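Local structure of possible protein of nuclear scaffold (Encephalitozoon cuniculi, 3KAE) at residues I41-N46 with T50-H55; K83-I88 with E117-D122; K76-A81 with C124-Y129; G135-S140 with L146-E151. The protein probably acts as a protein-binding Cdc27-family subunit of the anaphase-promoting complex, and dimerises through its N-terminal tetratricopeptide-repeat domain. One frame throughout, in Å; residues are numbered along the deposited sequence.

Contact 1. Residues I41-N46 with T50-H55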
# COMPACT_ATOMS: atom_id res chain seq x y z
N ILE C 41 -3.45 -10.01 0.74
CA ILE C 41 -2.52 -8.88 0.81
C ILE C 41 -2.76 -7.87 -0.29
O ILE C 41 -2.99 -6.69 -0.01
CB ILE C 41 -1.07 -9.38 0.76
CG1 ILE C 41 -0.79 -10.25 1.99
CG2 ILE C 41 -0.10 -8.22 0.72
CD1 ILE C 41 0.63 -10.70 2.13
N VAL C 42 -2.75 -8.32 -1.54
CA VAL C 42 -2.94 -7.43 -2.67
C VAL C 42 -4.28 -6.71 -2.57
O VAL C 42 -4.41 -5.54 -2.92
CB VAL C 42 -2.76 -8.18 -4.00
CG1 VAL C 42 -3.07 -7.26 -5.17
CG2 VAL C 42 -1.35 -8.72 -4.11
N LEU C 43 -5.28 -7.41 -2.05
CA LEU C 43 -6.59 -6.80 -1.84
C LEU C 43 -6.48 -5.71 -0.76
O LEU C 43 -7.09 -4.63 -0.86
CB LEU C 43 -7.58 -7.88 -1.41
CG LEU C 43 -8.94 -8.12 -2.10
CD1 LEU C 43 -8.96 -7.69 -3.54
CD2 LEU C 43 -9.32 -9.60 -2.00
N TYR C 44 -5.71 -6.00 0.30
CA TYR C 44 -5.49 -5.02 1.36
C TYR C 44 -4.81 -3.80 0.75
O TYR C 44 -5.27 -2.67 0.91
CB TYR C 44 -4.65 -5.60 2.51
CG TYR C 44 -4.31 -4.55 3.55
CD1 TYR C 44 -5.17 -4.29 4.62
CD2 TYR C 44 -3.15 -3.78 3.45
CE1 TYR C 44 -4.88 -3.32 5.56
CE2 TYR C 44 -2.85 -2.82 4.40
CZ TYR C 44 -3.72 -2.59 5.44
OH TYR C 44 -3.44 -1.62 6.37
N LEU C 45 -3.73 -4.03 0.01
CA LEU C 45 -2.99 -2.94 -0.61
C LEU C 45 -3.87 -2.08 -1.51
O LEU C 45 -3.62 -0.88 -1.66
CB LEU C 45 -1.79 -3.46 -1.39
CG LEU C 45 -0.68 -4.07 -0.52
CD1 LEU C 45 0.34 -4.81 -1.40
CD2 LEU C 45 -0.01 -2.99 0.36
N ASN C 46 -4.90 -2.68 -2.09
CA ASN C 46 -5.75 -1.96 -3.02
C ASN C 46 -6.88 -1.25 -2.29
O ASN C 46 -7.79 -0.70 -2.92
CB ASN C 46 -6.30 -2.89 -4.11
CG ASN C 46 -6.90 -2.13 -5.26
OD1 ASN C 46 -7.97 -2.50 -5.79
ND2 ASN C 46 -6.24 -1.05 -5.67
N THR C 50 -12.94 -5.31 3.22
CA THR C 50 -14.03 -6.27 3.35
C THR C 50 -13.81 -7.48 2.44
O THR C 50 -14.08 -8.61 2.84
CB THR C 50 -15.38 -5.63 3.05
OG1 THR C 50 -15.49 -4.39 3.76
CG2 THR C 50 -16.52 -6.56 3.48
N ARG C 51 -13.31 -7.23 1.23
CA ARG C 51 -13.01 -8.32 0.32
C ARG C 51 -11.85 -9.17 0.82
O ARG C 51 -11.87 -10.40 0.72
CB ARG C 51 -12.73 -7.79 -1.10
CG ARG C 51 -13.97 -7.36 -1.85
CD ARG C 51 -13.67 -6.99 -3.28
NE ARG C 51 -13.21 -8.14 -4.06
CZ ARG C 51 -12.56 -8.04 -5.22
NH1 ARG C 51 -12.27 -6.85 -5.74
NH2 ARG C 51 -12.17 -9.14 -5.84
N ALA C 52 -10.84 -8.50 1.36
CA ALA C 52 -9.67 -9.21 1.86
C ALA C 52 -10.08 -10.11 3.02
O ALA C 52 -9.55 -11.21 3.17
CB ALA C 52 -8.56 -8.21 2.28
N LEU C 53 -11.00 -9.63 3.86
CA LEU C 53 -11.46 -10.39 5.02
C LEU C 53 -12.14 -11.69 4.58
O LEU C 53 -11.96 -12.74 5.21
CB LEU C 53 -12.41 -9.55 5.88
CG LEU C 53 -11.76 -8.55 6.85
CD1 LEU C 53 -12.78 -7.58 7.42
CD2 LEU C 53 -11.02 -9.26 7.99
N PHE C 54 -12.90 -11.61 3.49
CA PHE C 54 -13.55 -12.79 2.96
C PHE C 54 -12.51 -13.88 2.74
O PHE C 54 -12.70 -15.02 3.12
CB PHE C 54 -14.29 -12.47 1.66
N HIS C 55 -11.37 -13.52 2.16
CA HIS C 55 -10.36 -14.53 1.89
C HIS C 55 -9.64 -14.93 3.17
O HIS C 55 -9.23 -16.08 3.35
CB HIS C 55 -9.37 -14.04 0.84
CG HIS C 55 -9.95 -14.00 -0.54
ND1 HIS C 55 -9.78 -15.02 -1.45
CD2 HIS C 55 -10.71 -13.06 -1.16
CE1 HIS C 55 -10.41 -14.71 -2.58
NE2 HIS C 55 -10.98 -13.53 -2.42
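Leu43 lies across the Arg51 side chain at about a right angle and carries nearly the whole contact, its CB meeting Ala52, its CG and CD1 Arg51, and its CD2 both Arg51 and His55. CB sits alongside the methyl group of Ala52 (Leu43 CB to Ala52 CB, 3.8 Å), at the level where the two backbones come nearest. CG then rests on the base of the arginine, with Leu43 CG 3.9 Å from Arg51 CB. Beyond CG the two methyl groups part company. CD1 stands over the centre of one guanidinium face, Leu43 CD1 being 4.0 Å from Arg51 CZ, while CD2 lies against the Arg51 carbonyl carbon and approaches the imidazole obliquely (Leu43 CD2 to His55 CD2, 3.8 Å). Arg51 reaches back over the leucine because its chain bends at chi3 (65°); the salt bridge from Arg51 NH1 to Glu48 OE2 holds the guanidinium there. The contact is by van der Waals packing alone, and Leu43 CD1 and CD2 rest on polar groups; Ala52 CB also touches the backbone N of Tyr44. The axes of the segments approach to 8.3 Å and run nearly antiparallel at 168°, a helical hairpin consistent with the tetratricopeptide-repeat architecture of this domain. Ile22 of helix 18-31 also touches Leu43, helix 62-74 packs against Tyr44 and Leu53, and Met240 of the second subunit reaches Arg51.

Contact 2. Residues K83-I88 with E117-D122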
# COMPACT_ATOMS: atom_id res chain seq x y z
N LYS C 83 -9.08 -9.23 18.87
CA LYS C 83 -9.20 -10.68 18.94
C LYS C 83 -8.25 -11.36 17.95
O LYS C 83 -7.62 -12.36 18.28
CB LYS C 83 -10.65 -11.11 18.68
N SER C 84 -8.14 -10.80 16.75
CA SER C 84 -7.31 -11.40 15.72
C SER C 84 -5.85 -11.44 16.14
O SER C 84 -5.16 -12.43 15.93
CB SER C 84 -7.45 -10.67 14.37
OG SER C 84 -8.69 -10.95 13.77
N LEU C 85 -5.38 -10.34 16.74
CA LEU C 85 -3.98 -10.23 17.12
C LEU C 85 -3.64 -11.16 18.26
O LEU C 85 -2.58 -11.77 18.28
CB LEU C 85 -3.66 -8.80 17.56
CG LEU C 85 -3.38 -7.75 16.52
CD1 LEU C 85 -3.08 -6.45 17.23
CD2 LEU C 85 -2.21 -8.18 15.65
N GLU C 86 -4.54 -11.23 19.24
CA GLU C 86 -4.33 -12.06 20.42
C GLU C 86 -4.14 -13.52 20.02
O GLU C 86 -3.39 -14.26 20.66
CB GLU C 86 -5.50 -11.93 21.38
CG GLU C 86 -5.62 -10.55 22.03
CD GLU C 86 -6.87 -10.43 22.87
OE1 GLU C 86 -7.86 -11.15 22.60
OE2 GLU C 86 -6.87 -9.61 23.81
N SER C 87 -4.84 -13.94 18.96
CA SER C 87 -4.69 -15.29 18.44
C SER C 87 -3.21 -15.59 18.19
O SER C 87 -2.74 -16.68 18.49
CB SER C 87 -5.48 -15.47 17.14
OG SER C 87 -6.87 -15.40 17.37
N ILE C 88 -2.50 -14.62 17.64
CA ILE C 88 -1.08 -14.77 17.36
C ILE C 88 -0.27 -14.84 18.65
O ILE C 88 0.43 -15.82 18.91
CB ILE C 88 -0.54 -13.60 16.52
CG1 ILE C 88 -1.45 -13.34 15.31
CG2 ILE C 88 0.90 -13.87 16.10
CD1 ILE C 88 -0.98 -12.22 14.41
N GLU C 117 2.25 -5.73 19.64
CA GLU C 117 2.03 -4.93 20.85
C GLU C 117 1.71 -3.48 20.51
O GLU C 117 0.88 -2.84 21.16
CB GLU C 117 3.24 -4.99 21.78
CG GLU C 117 3.53 -6.38 22.32
CD GLU C 117 2.48 -6.86 23.30
OE1 GLU C 117 1.61 -6.04 23.68
OE2 GLU C 117 2.53 -8.04 23.69
N SER C 118 2.36 -2.97 19.47
CA SER C 118 2.12 -1.61 19.00
C SER C 118 0.69 -1.46 18.49
O SER C 118 -0.02 -0.54 18.88
CB SER C 118 3.12 -1.24 17.90
OG SER C 118 2.77 -0.01 17.30
N LEU C 119 0.29 -2.38 17.62
CA LEU C 119 -1.04 -2.38 17.04
C LEU C 119 -2.07 -2.60 18.14
O LEU C 119 -3.12 -1.98 18.17
CB LEU C 119 -1.13 -3.48 15.97
CG LEU C 119 -2.08 -3.39 14.77
CD1 LEU C 119 -3.29 -4.26 14.97
CD2 LEU C 119 -2.49 -1.95 14.42
N LEU C 120 -1.74 -3.51 19.05
CA LEU C 120 -2.55 -3.76 20.22
C LEU C 120 -2.70 -2.49 21.08
O LEU C 120 -3.75 -2.23 21.66
CB LEU C 120 -1.87 -4.86 21.02
CG LEU C 120 -2.64 -6.09 21.48
CD1 LEU C 120 -4.01 -6.31 20.89
CD2 LEU C 120 -1.78 -7.34 21.57
N GLY C 121 -1.66 -1.67 21.10
CA GLY C 121 -1.70 -0.43 21.86
C GLY C 121 -2.69 0.52 21.22
O GLY C 121 -3.53 1.11 21.91
N ASP C 122 -2.59 0.66 19.90
CA ASP C 122 -3.50 1.50 19.13
C ASP C 122 -4.95 1.07 19.29
O ASP C 122 -5.84 1.91 19.51
CB ASP C 122 -3.13 1.48 17.65
CG ASP C 122 -1.79 2.14 17.37
OD1 ASP C 122 -1.28 2.83 18.28
OD2 ASP C 122 -1.25 1.96 16.25
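Leu85 meets Leu119 and Leu120 in a buried apolar contact that consists, on the first helix, of a single side chain directed at two consecutive leucines of the other. Such leucine packing between antiparallel helices 78-89 and 113-126 is consistent with a tetratricopeptide-repeat array. With CG beside its own backbone N (chi1 -82°) and an extended chi2, Leu85 sends CD1 forward between its partners. On one flank the Leu119 side chain crosses it at about a right angle, with Leu119 CB 3.8 Å from Leu85 CD1; the still closer approach modelled for the Leu119 CD1 methyl is doubtful. On the other flank comes the CD1 methyl of Leu120, whose side chain starts across the interface rather than straight at it but ends nearer (Leu85 CD1 to Leu120 CD1, 3.8 Å). The second kind of contact is between side chain and backbone. Leu85 CD1 touches the main chain itself, 3.7 Å from Leu120 N, so the methyl is lodged close against the helix surface between the two leucines. Between the two segments there is no hydrogen bond; within 83-88, on the face turned from the contact, Ser87 OG donates to Lys83 O (3.3 Å), while Ser87 N reaches the same oxygen from the opposite face of the carbonyl plane. Around this apolar joint, Ser69 of helix 62-74 touches both Leu85 and Leu119, and Phe116 and Leu123 of helix 113-126 extend the packing on Leu85. Behind it, helix 130-143 lies against helix 113-126, where His136 ND1 is hydrogen-bonded to Glu117 OE1.

Contact 3. Residues K76-A81 with C124-Y129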
# COMPACT_ATOMS: atom_id res chain seq x y z
N LYS C 76 -12.77 -0.08 11.60
CA LYS C 76 -13.05 0.34 12.98
C LYS C 76 -13.76 -0.73 13.84
O LYS C 76 -14.36 -0.41 14.86
CB LYS C 76 -13.84 1.66 13.01
CG LYS C 76 -13.11 2.82 12.37
CD LYS C 76 -13.94 4.09 12.42
CE LYS C 76 -13.28 5.22 11.67
NZ LYS C 76 -13.33 5.00 10.20
N ASP C 77 -13.67 -1.99 13.43
CA ASP C 77 -14.13 -3.08 14.29
C ASP C 77 -12.99 -3.47 15.22
O ASP C 77 -12.30 -4.47 15.01
CB ASP C 77 -14.59 -4.28 13.47
CG ASP C 77 -15.38 -5.29 14.31
OD1 ASP C 77 -15.21 -5.29 15.55
OD2 ASP C 77 -16.17 -6.07 13.73
N TYR C 78 -12.79 -2.66 16.25
CA TYR C 78 -11.62 -2.82 17.11
C TYR C 78 -11.63 -4.12 17.90
O TYR C 78 -10.57 -4.70 18.16
CB TYR C 78 -11.44 -1.59 18.01
CG TYR C 78 -11.39 -0.29 17.23
CD1 TYR C 78 -10.53 -0.16 16.14
CD2 TYR C 78 -12.18 0.80 17.57
CE1 TYR C 78 -10.48 1.02 15.40
CE2 TYR C 78 -12.13 1.99 16.84
CZ TYR C 78 -11.28 2.08 15.76
OH TYR C 78 -11.22 3.25 15.03
N LYS C 79 -12.82 -4.60 18.27
CA LYS C 79 -12.90 -5.78 19.11
C LYS C 79 -12.39 -6.97 18.32
O LYS C 79 -11.70 -7.84 18.85
CB LYS C 79 -14.34 -6.02 19.57
N LYS C 80 -12.74 -7.00 17.04
CA LYS C 80 -12.30 -8.08 16.17
C LYS C 80 -10.82 -7.94 15.84
O LYS C 80 -10.09 -8.93 15.87
CB LYS C 80 -13.16 -8.15 14.92
CG LYS C 80 -14.58 -8.64 15.18
CD LYS C 80 -15.34 -8.93 13.88
CE LYS C 80 -16.73 -9.52 14.15
NZ LYS C 80 -17.76 -8.48 14.44
N ALA C 81 -10.39 -6.71 15.54
CA ALA C 81 -8.97 -6.42 15.34
C ALA C 81 -8.14 -6.97 16.49
O ALA C 81 -7.17 -7.69 16.27
CB ALA C 81 -8.75 -4.92 15.17
N CYS C 124 -6.37 -0.84 21.78
CA CYS C 124 -6.84 -0.58 23.16
C CYS C 124 -7.18 0.88 23.31
O CYS C 124 -8.25 1.22 23.79
CB CYS C 124 -5.80 -0.93 24.23
SG CYS C 124 -5.49 -2.69 24.39
N THR C 125 -6.28 1.74 22.86
CA THR C 125 -6.49 3.18 22.89
C THR C 125 -7.75 3.61 22.14
O THR C 125 -8.62 4.28 22.69
CB THR C 125 -5.30 3.94 22.32
OG1 THR C 125 -4.16 3.74 23.17
CG2 THR C 125 -5.62 5.42 22.22
N LEU C 126 -7.84 3.23 20.87
CA LEU C 126 -8.98 3.62 20.04
C LEU C 126 -10.26 3.06 20.63
O LEU C 126 -11.36 3.58 20.39
CB LEU C 126 -8.79 3.10 18.63
CG LEU C 126 -7.78 3.84 17.76
CD1 LEU C 126 -7.33 2.95 16.61
CD2 LEU C 126 -8.39 5.13 17.26
N SER C 127 -10.12 1.99 21.40
CA SER C 127 -11.25 1.23 21.90
C SER C 127 -11.64 1.71 23.31
O SER C 127 -12.61 1.22 23.91
CB SER C 127 -10.90 -0.26 21.89
OG SER C 127 -12.05 -1.07 22.01
N GLY C 128 -10.90 2.68 23.83
CA GLY C 128 -11.22 3.27 25.12
C GLY C 128 -10.47 2.71 26.32
O GLY C 128 -10.81 3.03 27.45
N TYR C 129 -9.46 1.89 26.07
CA TYR C 129 -8.65 1.35 27.16
C TYR C 129 -7.23 1.91 27.09
O TYR C 129 -6.29 1.21 26.72
CB TYR C 129 -8.60 -0.18 27.12
CG TYR C 129 -9.97 -0.85 27.17
CD1 TYR C 129 -10.43 -1.46 28.33
CD2 TYR C 129 -10.80 -0.86 26.05
CE1 TYR C 129 -11.67 -2.07 28.38
CE2 TYR C 129 -12.04 -1.47 26.09
CZ TYR C 129 -12.47 -2.07 27.26
OH TYR C 129 -13.71 -2.67 27.30
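A chi1 of -54° places CG of Tyr78 beside its backbone N and stands the ring up from the first turn of helix 78-89, where Leu126, also with CG beside its N (chi1 -75°), comes over it. The result is a CH-pi contact between the start of one helix and the end of another, two helices of the tetratricopeptide-repeat array that run in roughly opposite directions. Leu126 CB lies over one face of the phenol ring, nearly along its normal and 4.0 Å from the centroid. The methyl groups spread further along the ring, with Leu126 CD1 3.9 Å from Tyr78 CE1 and CD2 beside the hydroxyl. The opposite face of the ring is covered from its own segment by the carbonyl oxygen of Lys76, which leaves the tyrosine held between a leucine and a peptide group. Ser127 adds a looser touch at the base of the tyrosine side chain, where Tyr78 CB and Ser127 OG are 4.1 Å apart. Beyond Ser127 the chain turns away: Gly128 has positive phi (97°) and closes helix 113-126 with a Schellman motif, in which Tyr129 N donates to Cys124 O at 2.7 Å. Nearby, Leu126 also rests on Lys73 of helix 62-74. The facing end of helix 78-89 is capped by Asp77, whose OD1 accepts a weak bond from Lys80 N, while its OD2 offers the syn lone pair to Lys80 NZ in a salt bridge of 3.0 Å.

Contact 4. Residues G135-S140 with L146-E151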
# COMPACT_ATOMS: atom_id res chain seq x y z
N GLY C 135 0.38 0.04 28.27
CA GLY C 135 1.09 -1.18 28.63
C GLY C 135 1.61 -1.94 27.41
O GLY C 135 2.71 -2.50 27.45
N HIS C 136 0.82 -1.97 26.33
CA HIS C 136 1.29 -2.59 25.09
C HIS C 136 2.38 -1.73 24.45
O HIS C 136 3.38 -2.26 23.98
CB HIS C 136 0.14 -2.88 24.11
CG HIS C 136 -0.88 -3.84 24.64
ND1 HIS C 136 -0.56 -5.13 25.02
CD2 HIS C 136 -2.20 -3.69 24.88
CE1 HIS C 136 -1.64 -5.74 25.46
NE2 HIS C 136 -2.65 -4.89 25.39
N TYR C 137 2.19 -0.41 24.49
CA TYR C 137 3.22 0.49 23.97
C TYR C 137 4.54 0.31 24.71
O TYR C 137 5.62 0.29 24.11
CB TYR C 137 2.80 1.94 24.07
CG TYR C 137 1.66 2.36 23.18
CD1 TYR C 137 1.53 1.86 21.87
CD2 TYR C 137 0.73 3.27 23.62
CE1 TYR C 137 0.48 2.26 21.06
CE2 TYR C 137 -0.32 3.68 22.83
CZ TYR C 137 -0.44 3.18 21.55
OH TYR C 137 -1.49 3.62 20.80
N VAL C 138 4.44 0.19 26.03
CA VAL C 138 5.62 -0.03 26.86
C VAL C 138 6.29 -1.33 26.46
O VAL C 138 7.50 -1.37 26.26
CB VAL C 138 5.26 -0.06 28.35
CG1 VAL C 138 6.39 -0.67 29.16
CG2 VAL C 138 4.94 1.34 28.83
N ARG C 139 5.49 -2.39 26.32
CA ARG C 139 6.05 -3.71 26.05
C ARG C 139 6.66 -3.72 24.65
O ARG C 139 7.70 -4.32 24.41
CB ARG C 139 4.99 -4.81 26.24
CG ARG C 139 5.53 -6.22 26.22
CD ARG C 139 4.69 -7.17 27.08
NE ARG C 139 3.28 -6.87 26.98
CZ ARG C 139 2.44 -6.51 27.96
NH1 ARG C 139 1.18 -6.27 27.63
NH2 ARG C 139 2.82 -6.39 29.23
N SER C 140 6.02 -3.00 23.74
CA SER C 140 6.53 -2.86 22.39
C SER C 140 7.85 -2.11 22.34
O SER C 140 8.81 -2.53 21.66
CB SER C 140 5.53 -2.13 21.53
OG SER C 140 6.09 -1.85 20.26
N LEU C 146 9.34 1.81 17.57
CA LEU C 146 8.30 2.01 16.58
C LEU C 146 7.65 3.35 16.89
O LEU C 146 7.66 3.81 18.03
CB LEU C 146 7.25 0.89 16.60
CG LEU C 146 7.74 -0.54 16.29
CD1 LEU C 146 6.62 -1.51 16.42
CD2 LEU C 146 8.40 -0.67 14.92
N PHE C 147 7.09 3.97 15.86
CA PHE C 147 6.57 5.32 15.92
C PHE C 147 5.40 5.51 16.86
O PHE C 147 5.36 6.49 17.61
CB PHE C 147 6.19 5.82 14.53
CG PHE C 147 5.57 7.19 14.52
CD1 PHE C 147 4.18 7.34 14.55
CD2 PHE C 147 6.37 8.33 14.45
CE1 PHE C 147 3.61 8.61 14.53
CE2 PHE C 147 5.80 9.60 14.42
CZ PHE C 147 4.42 9.74 14.46
N SER C 148 4.43 4.61 16.81
CA SER C 148 3.24 4.81 17.64
C SER C 148 3.46 4.64 19.16
O SER C 148 2.92 5.43 19.93
CB SER C 148 2.07 3.94 17.16
OG SER C 148 0.85 4.55 17.55
N PRO C 149 4.19 3.59 19.58
CA PRO C 149 4.51 3.47 21.00
C PRO C 149 5.35 4.67 21.49
O PRO C 149 5.04 5.28 22.52
CB PRO C 149 5.30 2.15 21.08
CG PRO C 149 4.85 1.38 19.88
CD PRO C 149 4.60 2.40 18.81
N VAL C 150 6.39 5.02 20.73
CA VAL C 150 7.24 6.15 21.07
C VAL C 150 6.45 7.46 21.21
O VAL C 150 6.54 8.14 22.24
CB VAL C 150 8.40 6.33 20.07
CG1 VAL C 150 9.12 7.65 20.31
CG2 VAL C 150 9.37 5.17 20.20
N GLU C 151 5.66 7.82 20.19
CA GLU C 151 4.94 9.10 20.24
C GLU C 151 3.88 9.17 21.34
O GLU C 151 3.63 10.24 21.92
CB GLU C 151 4.36 9.47 18.87
CG GLU C 151 5.44 9.81 17.84
CD GLU C 151 6.24 11.07 18.22
OE1 GLU C 151 5.69 12.19 18.19
OE2 GLU C 151 7.44 10.95 18.55
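Tyr137 and Ser140, one helical turn apart, receive Pro149 between them, and this is the tight half of the contact. The tyrosine crosses the proline at about a right angle, its ring approached obliquely by Pro149 CA, 3.5 Å from Tyr137 CD1. Pro149 CB packs in turn on the Tyr137 carbonyl, at 3.6 Å from Tyr137 O. Further along the proline ring, CG meets the serine hydroxyl, which a chi1 of 173° sets anti to the serine N and turns toward it: Ser140 OG stands 3.5 Å from Pro149 CG, held by its hydrogen bond to Glu114 O. Packing is looser toward both ends. At the partly exposed Ser148, the carbonyl oxygen hangs above the rim of one tyrosine face, and Tyr137 OH and Ser148 OG stay 4.1 Å apart. These hydroxyls meet through a common partner instead, each hydrogen-bonding Asp122 OD1, which fixes the far end of the tyrosine. Leu146 touches by one methyl, with Leu146 CD1 3.9 Å from Ser140 OG. The segments cross steeply, at a signed angle of -114° with an axial approach of 8.8 Å, unlike an antiparallel hairpin. Helix 113-126 packs against the joint, with Ser118 against Pro149 and Thr125 against Tyr137. Past it the start of helix 147-155 faces the second subunit, where Phe147 N is hydrogen-bonded to Thr20 OG1 of that chain.

From the N terminus, contact 1 closes first, folding helix 49-57 back on helix 36-45 across a very short turn. The chain then enters a longer excursion: contact 3 opens at 76-81, contact 2 at 83-88, and they close in reverse order at 117-122 and 124-129, so contact 2 nests inside the loop of contact 3. Both join helix 78-89 to helix 113-126, with centres about 10 Å apart. Contact 4 follows in series, closing the short turn between helices 130-143 and 147-155; it touches both nested contacts through helix 113-126. Contacts 1 and 4, centres about 27 Å apart, both reach the second subunit.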